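Local atomic coordinates of Epf (Streptococcus pyogenes, PDB entry 4ES8), a protein that acts as a cell-surface adhesin that binds to cells through an N-terminal domain containing a carbohydrate-binding module. Residues L285-I295 and K305-I313; T243-S251 and T262-I273. One frame throughout, in Å; residues are numbered along the deposited sequence.

Contact 1 (L285-I295 and K305-I313)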
loop_
_atom_site.group_PDB
_atom_site.type_symbol
_atom_site.label_atom_id
_atom_site.label_comp_id
_atom_site.label_asym_id
_atom_site.label_seq_id
_atom_site.Cartn_x
_atom_site.Cartn_y
_atom_site.Cartn_z
ATOM N N LEU A 285 2.006 -17.039 38.002
ATOM C CA LEU A 285 2.011 -18.094 36.971
ATOM C C LEU A 285 2.042 -19.475 37.601
ATOM O O LEU A 285 2.765 -19.685 38.583
ATOM C CB LEU A 285 3.219 -17.965 36.026
ATOM C CG LEU A 285 3.305 -16.706 35.156
ATOM C CD1 LEU A 285 4.642 -16.668 34.449
ATOM C CD2 LEU A 285 2.147 -16.648 34.132
ATOM N N LYS A 286 1.244 -20.406 37.061
ATOM C CA LYS A 286 1.195 -21.767 37.568
ATOM C C LYS A 286 1.932 -22.726 36.647
ATOM O O LYS A 286 1.998 -22.513 35.435
ATOM C CB LYS A 286 -0.256 -22.224 37.774
ATOM C CG LYS A 286 -0.897 -21.545 38.973
ATOM C CD LYS A 286 -2.423 -21.696 39.000
ATOM C CE LYS A 286 -3.123 -20.932 37.900
ATOM N NZ LYS A 286 -4.590 -20.873 38.133
ATOM N N ASN A 287 2.492 -23.799 37.222
ATOM C CA ASN A 287 3.181 -24.804 36.425
ATOM C C ASN A 287 2.216 -25.400 35.388
ATOM O O ASN A 287 1.050 -25.663 35.705
ATOM C CB ASN A 287 3.764 -25.904 37.319
ATOM C CG ASN A 287 4.529 -26.968 36.568
ATOM O OD1 ASN A 287 5.233 -26.702 35.584
ATOM N ND2 ASN A 287 4.378 -28.207 37.002
ATOM N N LYS A 288 2.667 -25.493 34.121
ATOM C CA LYS A 288 1.875 -26.045 33.008
ATOM C C LYS A 288 0.628 -25.180 32.652
ATOM O O LYS A 288 -0.198 -25.617 31.854
ATOM C CB LYS A 288 1.457 -27.505 33.285
ATOM C CG LYS A 288 2.665 -28.441 33.366
ATOM C CD LYS A 288 2.251 -29.896 33.543
ATOM C CE LYS A 288 3.443 -30.828 33.596
ATOM N NZ LYS A 288 4.165 -30.903 32.293
ATOM N N GLU A 289 0.524 -23.947 33.204
ATOM C CA GLU A 289 -0.598 -23.045 32.899
ATOM C C GLU A 289 -0.649 -22.721 31.408
ATOM O O GLU A 289 0.389 -22.404 30.835
ATOM C CB GLU A 289 -0.487 -21.731 33.681
ATOM C CG GLU A 289 -1.717 -20.867 33.508
ATOM C CD GLU A 289 -1.833 -19.645 34.391
ATOM O OE1 GLU A 289 -0.927 -19.391 35.222
ATOM O OE2 GLU A 289 -2.863 -18.948 34.266
ATOM N N LYS A 290 -1.848 -22.805 30.803
ATOM C CA LYS A 290 -2.032 -22.488 29.398
ATOM C C LYS A 290 -2.274 -20.998 29.246
ATOM O O LYS A 290 -3.363 -20.502 29.527
ATOM C CB LYS A 290 -3.207 -23.279 28.795
ATOM C CG LYS A 290 -2.902 -24.748 28.549
ATOM C CD LYS A 290 -4.138 -25.496 28.016
ATOM C CE LYS A 290 -4.432 -25.234 26.553
ATOM N NZ LYS A 290 -5.720 -25.851 26.131
ATOM N N LEU A 291 -1.255 -20.278 28.798
ATOM C CA LEU A 291 -1.403 -18.854 28.528
ATOM C C LEU A 291 -1.960 -18.683 27.128
ATOM O O LEU A 291 -1.749 -19.547 26.275
ATOM C CB LEU A 291 -0.062 -18.113 28.654
ATOM C CG LEU A 291 0.696 -18.291 29.992
ATOM C CD1 LEU A 291 2.017 -17.536 29.970
ATOM C CD2 LEU A 291 -0.151 -17.815 31.196
ATOM N N LYS A 292 -2.650 -17.565 26.882
ATOM C CA LYS A 292 -3.248 -17.289 25.579
ATOM C C LYS A 292 -2.611 -16.068 24.956
ATOM O O LYS A 292 -2.356 -15.063 25.643
ATOM C CB LYS A 292 -4.762 -17.065 25.724
ATOM C CG LYS A 292 -5.500 -16.780 24.410
ATOM C CD LYS A 292 -7.021 -16.694 24.593
ATOM C CE LYS A 292 -7.481 -15.494 25.403
ATOM N NZ LYS A 292 -8.969 -15.393 25.408
ATOM N N VAL A 293 -2.386 -16.148 23.643
ATOM C CA VAL A 293 -1.868 -15.028 22.864
ATOM C C VAL A 293 -2.872 -14.717 21.756
ATOM O O VAL A 293 -3.269 -15.622 21.021
ATOM C CB VAL A 293 -0.462 -15.314 22.287
ATOM C CG1 VAL A 293 -0.038 -14.212 21.317
ATOM C CG2 VAL A 293 0.571 -15.467 23.407
ATOM N N SER A 294 -3.246 -13.437 21.628
ATOM C CA SER A 294 -4.096 -12.934 20.543
ATOM C C SER A 294 -3.329 -11.817 19.842
ATOM O O SER A 294 -2.796 -10.947 20.519
ATOM C CB SER A 294 -5.431 -12.434 21.078
ATOM O OG SER A 294 -6.198 -11.884 20.016
ATOM N N ILE A 295 -3.259 -11.846 18.490
ATOM C CA ILE A 295 -2.487 -10.836 17.767
ATOM C C ILE A 295 -3.422 -10.049 16.859
ATOM O O ILE A 295 -4.111 -10.633 16.012
ATOM C CB ILE A 295 -1.326 -11.494 16.981
ATOM C CG1 ILE A 295 -0.394 -12.316 17.939
ATOM C CG2 ILE A 295 -0.500 -10.445 16.213
ATOM C CD1 ILE A 295 0.707 -13.138 17.279
ATOM N N LYS A 305 -6.198 -16.055 15.160
ATOM C CA LYS A 305 -6.860 -17.071 15.973
ATOM C C LYS A 305 -6.248 -16.959 17.364
ATOM O O LYS A 305 -5.178 -16.344 17.498
ATOM C CB LYS A 305 -6.592 -18.478 15.390
ATOM C CG LYS A 305 -7.301 -18.801 14.083
ATOM C CD LYS A 305 -6.920 -20.204 13.623
ATOM C CE LYS A 305 -7.699 -20.652 12.412
ATOM N NZ LYS A 305 -7.364 -22.052 12.040
ATOM N N ASP A 306 -6.851 -17.579 18.382
ATOM C CA ASP A 306 -6.222 -17.570 19.696
ATOM C C ASP A 306 -5.111 -18.596 19.685
ATOM O O ASP A 306 -5.319 -19.700 19.182
ATOM C CB ASP A 306 -7.244 -17.920 20.794
ATOM C CG ASP A 306 -8.254 -16.836 21.100
ATOM O OD1 ASP A 306 -7.936 -15.644 20.880
ATOM O OD2 ASP A 306 -9.337 -17.174 21.639
ATOM N N PHE A 307 -3.931 -18.237 20.210
ATOM C CA PHE A 307 -2.806 -19.182 20.333
ATOM C C PHE A 307 -2.608 -19.511 21.800
ATOM O O PHE A 307 -2.869 -18.665 22.655
ATOM C CB PHE A 307 -1.509 -18.594 19.766
ATOM C CG PHE A 307 -1.631 -18.109 18.345
ATOM C CD1 PHE A 307 -1.678 -19.009 17.289
ATOM C CD2 PHE A 307 -1.762 -16.756 18.068
ATOM C CE1 PHE A 307 -1.834 -18.560 15.976
ATOM C CE2 PHE A 307 -1.889 -16.306 16.754
ATOM C CZ PHE A 307 -1.959 -17.216 15.721
ATOM N N PHE A 308 -2.117 -20.715 22.095
ATOM C CA PHE A 308 -1.892 -21.139 23.480
ATOM C C PHE A 308 -0.546 -21.794 23.626
ATOM O O PHE A 308 -0.076 -22.495 22.718
ATOM C CB PHE A 308 -2.986 -22.137 23.923
ATOM C CG PHE A 308 -4.394 -21.617 23.814
ATOM C CD1 PHE A 308 -4.985 -20.942 24.873
ATOM C CD2 PHE A 308 -5.119 -21.760 22.629
ATOM C CE1 PHE A 308 -6.289 -20.440 24.765
ATOM C CE2 PHE A 308 -6.409 -21.240 22.513
ATOM C CZ PHE A 308 -6.991 -20.593 23.587
ATOM N N PHE A 309 0.059 -21.620 24.806
ATOM C CA PHE A 309 1.303 -22.284 25.135
ATOM C C PHE A 309 1.341 -22.467 26.635
ATOM O O PHE A 309 0.710 -21.699 27.370
ATOM C CB PHE A 309 2.553 -21.535 24.605
ATOM C CG PHE A 309 2.886 -20.239 25.307
ATOM C CD1 PHE A 309 2.257 -19.049 24.941
ATOM C CD2 PHE A 309 3.849 -20.197 26.314
ATOM C CE1 PHE A 309 2.562 -17.849 25.598
ATOM C CE2 PHE A 309 4.184 -18.988 26.939
ATOM C CZ PHE A 309 3.538 -17.823 26.582
ATOM N N GLU A 310 2.095 -23.473 27.086
ATOM C CA GLU A 310 2.202 -23.730 28.517
ATOM C C GLU A 310 3.371 -23.046 29.166
ATOM O O GLU A 310 4.464 -23.002 28.605
ATOM C CB GLU A 310 2.353 -25.235 28.770
ATOM C CG GLU A 310 1.042 -26.002 28.677
ATOM C CD GLU A 310 1.149 -27.487 28.977
ATOM O OE1 GLU A 310 2.178 -27.917 29.550
ATOM O OE2 GLU A 310 0.187 -28.221 28.654
ATOM N N VAL A 311 3.163 -22.615 30.409
ATOM C CA VAL A 311 4.223 -22.157 31.309
ATOM C C VAL A 311 5.019 -23.421 31.665
ATOM O O VAL A 311 4.428 -24.479 31.867
ATOM C CB VAL A 311 3.633 -21.478 32.581
ATOM C CG1 VAL A 311 4.716 -21.151 33.616
ATOM C CG2 VAL A 311 2.821 -20.238 32.251
ATOM N N GLY A 312 6.327 -23.320 31.741
ATOM C CA GLY A 312 7.126 -24.477 32.127
ATOM C C GLY A 312 8.000 -24.190 33.328
ATOM O O GLY A 312 7.848 -23.165 33.995
ATOM N N ILE A 313 8.877 -25.142 33.631
ATOM C CA ILE A 313 9.905 -25.054 34.667
ATOM C C ILE A 313 11.193 -24.721 33.914
ATOM O O ILE A 313 11.506 -25.403 32.938
ATOM C CB ILE A 313 9.996 -26.378 35.503
ATOM C CG1 ILE A 313 8.651 -26.741 36.208
ATOM C CG2 ILE A 313 11.188 -26.374 36.485
ATOM C CD1 ILE A 313 8.084 -25.706 37.286
HETATM O O HOH W 1 -8.646 -13.909 22.799
HETATM O O HOH W 2 -7.500 -13.884 18.957
#
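F309 turns its ring beneath L291 because its CG sits between the backbone N and the carbonyl carbon (chi1 71°), a position that folds the phenyl back under the neighbouring strand. L291 CB then lies over one ring face, offset toward the rim, and L291 CD1 reaches F309 CZ at 3.7 Å, while V293 CG2 meets the ring edge in its plane, 3.8 Å from F309 CE1. The CG of L291 is anti to its own carbonyl carbon (chi1 -54°), which also carries CD1 to within 3.6 Å of V311 CG2. On this face V293 and F309 both rest on L220 and L234 of the strands across the domain core.

On the other face K292 and F308 run side by side, the lysine methylenes K292 CG and CD each 3.8 Å from F308 CE1. K292 NZ stays 4.2 Å from D306 OD2, too far for a salt bridge; one water spans K292 NZ and D306 OD1 instead, and a second joins the same OD1 to S294 OG.

Between the faces runs an antiparallel backbone pairing. L291 and F309 form one hydrogen-bonded pair and V293 and F307 the next, the bond from V293 N to F307 O being 2.7 Å long and nearly straight at 169°. At the other end V311 N bonds to E289 O, 2.8 Å, where the type II turn K286–E289 ends.

The chemistry is that of a two-faced hairpin at a sheet edge: one side apolar and turned to the core, the other joined through lysine methylenes, water and loosely spaced opposite charges.

Contact 2 (T243-S251 and T262-I273)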
loop_
_atom_site.group_PDB
_atom_site.type_symbol
_atom_site.label_atom_id
_atom_site.label_comp_id
_atom_site.label_asym_id
_atom_site.label_seq_id
_atom_site.Cartn_x
_atom_site.Cartn_y
_atom_site.Cartn_z
ATOM N N THR A 243 7.994 -10.721 7.088
ATOM C CA THR A 243 9.153 -10.761 7.983
ATOM C C THR A 243 9.183 -9.482 8.828
ATOM O O THR A 243 9.839 -9.482 9.880
ATOM C CB THR A 243 10.463 -11.000 7.234
ATOM O OG1 THR A 243 10.724 -9.905 6.357
ATOM C CG2 THR A 243 10.486 -12.348 6.490
ATOM N N ASN A 244 8.470 -8.414 8.414
ATOM C CA ASN A 244 8.393 -7.213 9.248
ATOM C C ASN A 244 7.095 -7.284 10.024
ATOM O O ASN A 244 6.032 -7.044 9.446
ATOM C CB ASN A 244 8.468 -5.899 8.429
ATOM C CG ASN A 244 8.348 -4.667 9.308
ATOM O OD1 ASN A 244 8.582 -4.729 10.521
ATOM N ND2 ASN A 244 8.009 -3.508 8.738
ATOM N N PHE A 245 7.169 -7.600 11.327
ATOM C CA PHE A 245 5.953 -7.755 12.116
ATOM C C PHE A 245 5.458 -6.440 12.708
ATOM O O PHE A 245 4.503 -6.447 13.482
ATOM C CB PHE A 245 6.137 -8.830 13.191
ATOM C CG PHE A 245 6.438 -10.169 12.561
ATOM C CD1 PHE A 245 5.600 -10.703 11.590
ATOM C CD2 PHE A 245 7.566 -10.887 12.930
ATOM C CE1 PHE A 245 5.877 -11.946 11.005
ATOM C CE2 PHE A 245 7.840 -12.141 12.347
ATOM C CZ PHE A 245 6.994 -12.650 11.390
ATOM N N GLU A 246 6.058 -5.310 12.267
ATOM C CA GLU A 246 5.659 -3.964 12.678
ATOM C C GLU A 246 4.147 -3.780 12.650
ATOM O O GLU A 246 3.486 -4.121 11.649
ATOM C CB GLU A 246 6.304 -2.971 11.709
ATOM C CG GLU A 246 6.054 -1.516 12.023
ATOM C CD GLU A 246 6.787 -0.548 11.109
ATOM O OE1 GLU A 246 7.524 -0.991 10.200
ATOM O OE2 GLU A 246 6.575 0.668 11.284
ATOM N N GLY A 247 3.618 -3.205 13.722
ATOM C CA GLY A 247 2.192 -2.889 13.792
ATOM C C GLY A 247 1.327 -3.959 14.422
ATOM O O GLY A 247 0.153 -3.703 14.698
ATOM N N ASP A 248 1.859 -5.172 14.622
ATOM C CA ASP A 248 1.068 -6.215 15.268
ATOM C C ASP A 248 1.002 -5.948 16.764
ATOM O O ASP A 248 2.028 -5.681 17.403
ATOM C CB ASP A 248 1.685 -7.596 15.003
ATOM C CG ASP A 248 1.510 -8.110 13.589
ATOM O OD1 ASP A 248 1.170 -7.298 12.696
ATOM O OD2 ASP A 248 1.712 -9.314 13.375
ATOM N N GLU A 249 -0.212 -6.022 17.310
ATOM C CA GLU A 249 -0.477 -5.824 18.726
ATOM C C GLU A 249 -0.630 -7.184 19.383
ATOM O O GLU A 249 -1.589 -7.899 19.069
ATOM C CB GLU A 249 -1.742 -4.974 18.910
ATOM C CG GLU A 249 -2.114 -4.773 20.370
ATOM C CD GLU A 249 -3.518 -4.261 20.601
ATOM O OE1 GLU A 249 -4.482 -5.051 20.459
ATOM O OE2 GLU A 249 -3.650 -3.054 20.911
ATOM N N ILE A 250 0.307 -7.551 20.259
ATOM C CA ILE A 250 0.266 -8.847 20.948
ATOM C C ILE A 250 -0.387 -8.694 22.325
ATOM O O ILE A 250 0.121 -7.926 23.141
ATOM C CB ILE A 250 1.690 -9.448 21.104
ATOM C CG1 ILE A 250 2.405 -9.594 19.734
ATOM C CG2 ILE A 250 1.613 -10.797 21.846
ATOM C CD1 ILE A 250 3.898 -9.842 19.867
ATOM N N SER A 251 -1.456 -9.454 22.595
ATOM C CA SER A 251 -2.094 -9.475 23.917
ATOM C C SER A 251 -1.833 -10.830 24.551
ATOM O O SER A 251 -2.044 -11.856 23.897
ATOM C CB SER A 251 -3.590 -9.213 23.797
ATOM O OG SER A 251 -3.797 -7.890 23.330
ATOM N N THR A 262 0.099 -6.138 27.019
ATOM C CA THR A 262 -0.095 -5.869 25.599
ATOM C C THR A 262 1.170 -5.174 25.111
ATOM O O THR A 262 1.688 -4.296 25.818
ATOM C CB THR A 262 -1.346 -5.008 25.385
ATOM O OG1 THR A 262 -2.481 -5.656 25.967
ATOM C CG2 THR A 262 -1.623 -4.752 23.933
ATOM N N VAL A 263 1.679 -5.575 23.928
ATOM C CA VAL A 263 2.851 -4.921 23.330
ATOM C C VAL A 263 2.578 -4.718 21.852
ATOM O O VAL A 263 1.903 -5.551 21.243
ATOM C CB VAL A 263 4.209 -5.661 23.537
ATOM C CG1 VAL A 263 4.611 -5.721 25.007
ATOM C CG2 VAL A 263 4.204 -7.050 22.910
ATOM N N THR A 264 3.116 -3.638 21.269
ATOM C CA THR A 264 3.022 -3.412 19.827
ATOM C C THR A 264 4.417 -3.648 19.250
ATOM O O THR A 264 5.397 -3.073 19.747
ATOM C CB THR A 264 2.478 -2.015 19.498
ATOM O OG1 THR A 264 1.138 -1.918 19.973
ATOM C CG2 THR A 264 2.499 -1.736 17.998
ATOM N N VAL A 265 4.514 -4.494 18.209
ATOM C CA VAL A 265 5.790 -4.805 17.569
ATOM C C VAL A 265 6.268 -3.589 16.752
ATOM O O VAL A 265 5.473 -2.953 16.044
ATOM C CB VAL A 265 5.659 -6.065 16.692
ATOM C CG1 VAL A 265 6.981 -6.392 16.005
ATOM C CG2 VAL A 265 5.164 -7.250 17.525
ATOM N N THR A 266 7.574 -3.275 16.871
ATOM C CA THR A 266 8.155 -2.133 16.194
ATOM C C THR A 266 8.793 -2.569 14.865
ATOM O O THR A 266 8.826 -3.762 14.534
ATOM C CB THR A 266 9.169 -1.440 17.131
ATOM O OG1 THR A 266 10.133 -2.421 17.543
ATOM C CG2 THR A 266 8.498 -0.832 18.371
ATOM N N LYS A 267 9.316 -1.587 14.106
ATOM C CA LYS A 267 9.863 -1.835 12.771
ATOM C C LYS A 267 10.998 -2.842 12.798
ATOM O O LYS A 267 12.019 -2.623 13.470
ATOM C CB LYS A 267 10.342 -0.524 12.132
ATOM C CG LYS A 267 10.835 -0.721 10.702
ATOM C CD LYS A 267 11.231 0.593 10.048
ATOM C CE LYS A 267 11.676 0.320 8.626
ATOM N NZ LYS A 267 12.010 1.572 7.891
ATOM N N ASP A 268 10.825 -3.934 12.029
ATOM C CA ASP A 268 11.799 -5.027 11.876
ATOM C C ASP A 268 12.265 -5.629 13.228
ATOM O O ASP A 268 13.411 -6.078 13.356
ATOM C CB ASP A 268 13.022 -4.575 11.068
ATOM C CG ASP A 268 12.710 -4.332 9.615
ATOM O OD1 ASP A 268 11.983 -5.156 9.022
ATOM O OD2 ASP A 268 13.189 -3.315 9.073
ATOM N N GLN A 269 11.383 -5.613 14.231
ATOM C CA GLN A 269 11.708 -6.162 15.546
ATOM C C GLN A 269 11.954 -7.638 15.403
ATOM O O GLN A 269 11.135 -8.367 14.825
ATOM C CB GLN A 269 10.590 -5.873 16.565
ATOM C CG GLN A 269 11.027 -6.172 18.002
ATOM C CD GLN A 269 9.993 -5.869 19.053
ATOM O OE1 GLN A 269 8.956 -5.220 18.804
ATOM N NE2 GLN A 269 10.293 -6.296 20.284
ATOM N N GLN A 270 13.092 -8.086 15.917
ATOM C CA GLN A 270 13.488 -9.473 15.771
ATOM C C GLN A 270 12.999 -10.379 16.878
ATOM O O GLN A 270 12.773 -9.944 18.008
ATOM C CB GLN A 270 15.017 -9.574 15.668
ATOM C CG GLN A 270 15.550 -8.855 14.414
ATOM C CD GLN A 270 14.976 -9.450 13.138
ATOM O OE1 GLN A 270 15.190 -10.624 12.825
ATOM N NE2 GLN A 270 14.155 -8.683 12.424
ATOM N N ASN A 271 12.817 -11.651 16.510
ATOM C CA ASN A 271 12.439 -12.693 17.449
ATOM C C ASN A 271 13.590 -12.952 18.443
ATOM O O ASN A 271 14.760 -12.893 18.053
ATOM C CB ASN A 271 12.079 -13.978 16.722
ATOM C CG ASN A 271 10.692 -13.986 16.164
ATOM O OD1 ASN A 271 9.753 -13.436 16.757
ATOM N ND2 ASN A 271 10.518 -14.640 15.022
ATOM N N PRO A 272 13.286 -13.224 19.728
ATOM C CA PRO A 272 11.939 -13.287 20.318
ATOM C C PRO A 272 11.440 -11.912 20.756
ATOM O O PRO A 272 12.228 -11.018 21.122
ATOM C CB PRO A 272 12.148 -14.213 21.525
ATOM C CG PRO A 272 13.551 -13.895 21.990
ATOM C CD PRO A 272 14.335 -13.496 20.738
ATOM N N ILE A 273 10.120 -11.743 20.707
ATOM C CA ILE A 273 9.473 -10.530 21.181
ATOM C C ILE A 273 9.358 -10.688 22.680
ATOM O O ILE A 273 8.774 -11.671 23.141
ATOM C CB ILE A 273 8.084 -10.295 20.511
ATOM C CG1 ILE A 273 8.126 -10.401 18.956
ATOM C CG2 ILE A 273 7.434 -9.005 21.010
ATOM C CD1 ILE A 273 9.085 -9.443 18.161
HETATM O O HOH W 3 9.839 -7.932 12.373
#
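N244 OD1 and D268 N make the side-chain grip of this contact, a bond of 2.8 Å. The donor stands above the amide plane of N244, and E246 N arrives at the same oxygen from the opposite face, closing an Asx turn. Two backbone N-H groups therefore hold OD1, one from each segment. Alongside, E246 OE1 lies against the K267 chain, 3.4 Å from K267 CG.

Farther along, V265 CB packs on the carbonyl of F245, V265 CG1 touches F245 CB at 3.8 Å, and V265 CG2 meets I250 CD1 at 3.7 Å. I250 carries CG1 anti to its carbonyl carbon (chi1 -56°), and the extended end brings CD1 against both V265 CG2 and I273 CG2. The backbones pair through G247 N to V265 O and V265 N to D248 O, then through both bonds of the I250–V263 pair, of which I250 N to V263 O is 2.7 Å.

In the next shell, N244 ND2 donates in its amide plane to the anti lone pair of E246 OE1, 3.0 Å, which steadies the amide's rotation, and K110 O takes a further bond from ND2. A water links T243 O, F245 N and Q269 O, tying the two loops together. Type II turns F245–D248 and T266–Q269 shape them; the backbone angles of G247 call for glycine. D268 and K267 have salt-bridge partners in K110 and E183.

Within the chain, strand 259-264 is an outermost strand of the four-stranded sheet, paired with strand 248-253, whose other neighbour is strand 290-297; I250 also packs on V293 there, on L234 of strand 231-237 and on I275 of strand 273-276.

Contacts 1 and 2 are two hairpins of one antiparallel four-stranded sheet, ordered 259-264, 248-253, 290-297, 307-310. Both segments of contact 2 come earlier in the chain than those of contact 1, and the contact centres lie about 18 Å apart. The inner strands join them: S294 O and S251 N are 2.9 Å apart, a probable hydrogen bond, and V293 CG1 packs 3.8 Å from I250 CG2. The two hairpins thus form the halves of a single sheet in the C-terminal part of the chain, consistent with the fibronectin-like domain. Contact 2, through K110 and E183, reaches the preceding domain, whereas the centre of contact 1 lies about 34 Å from that of the chain, against about 19 Å for contact 2.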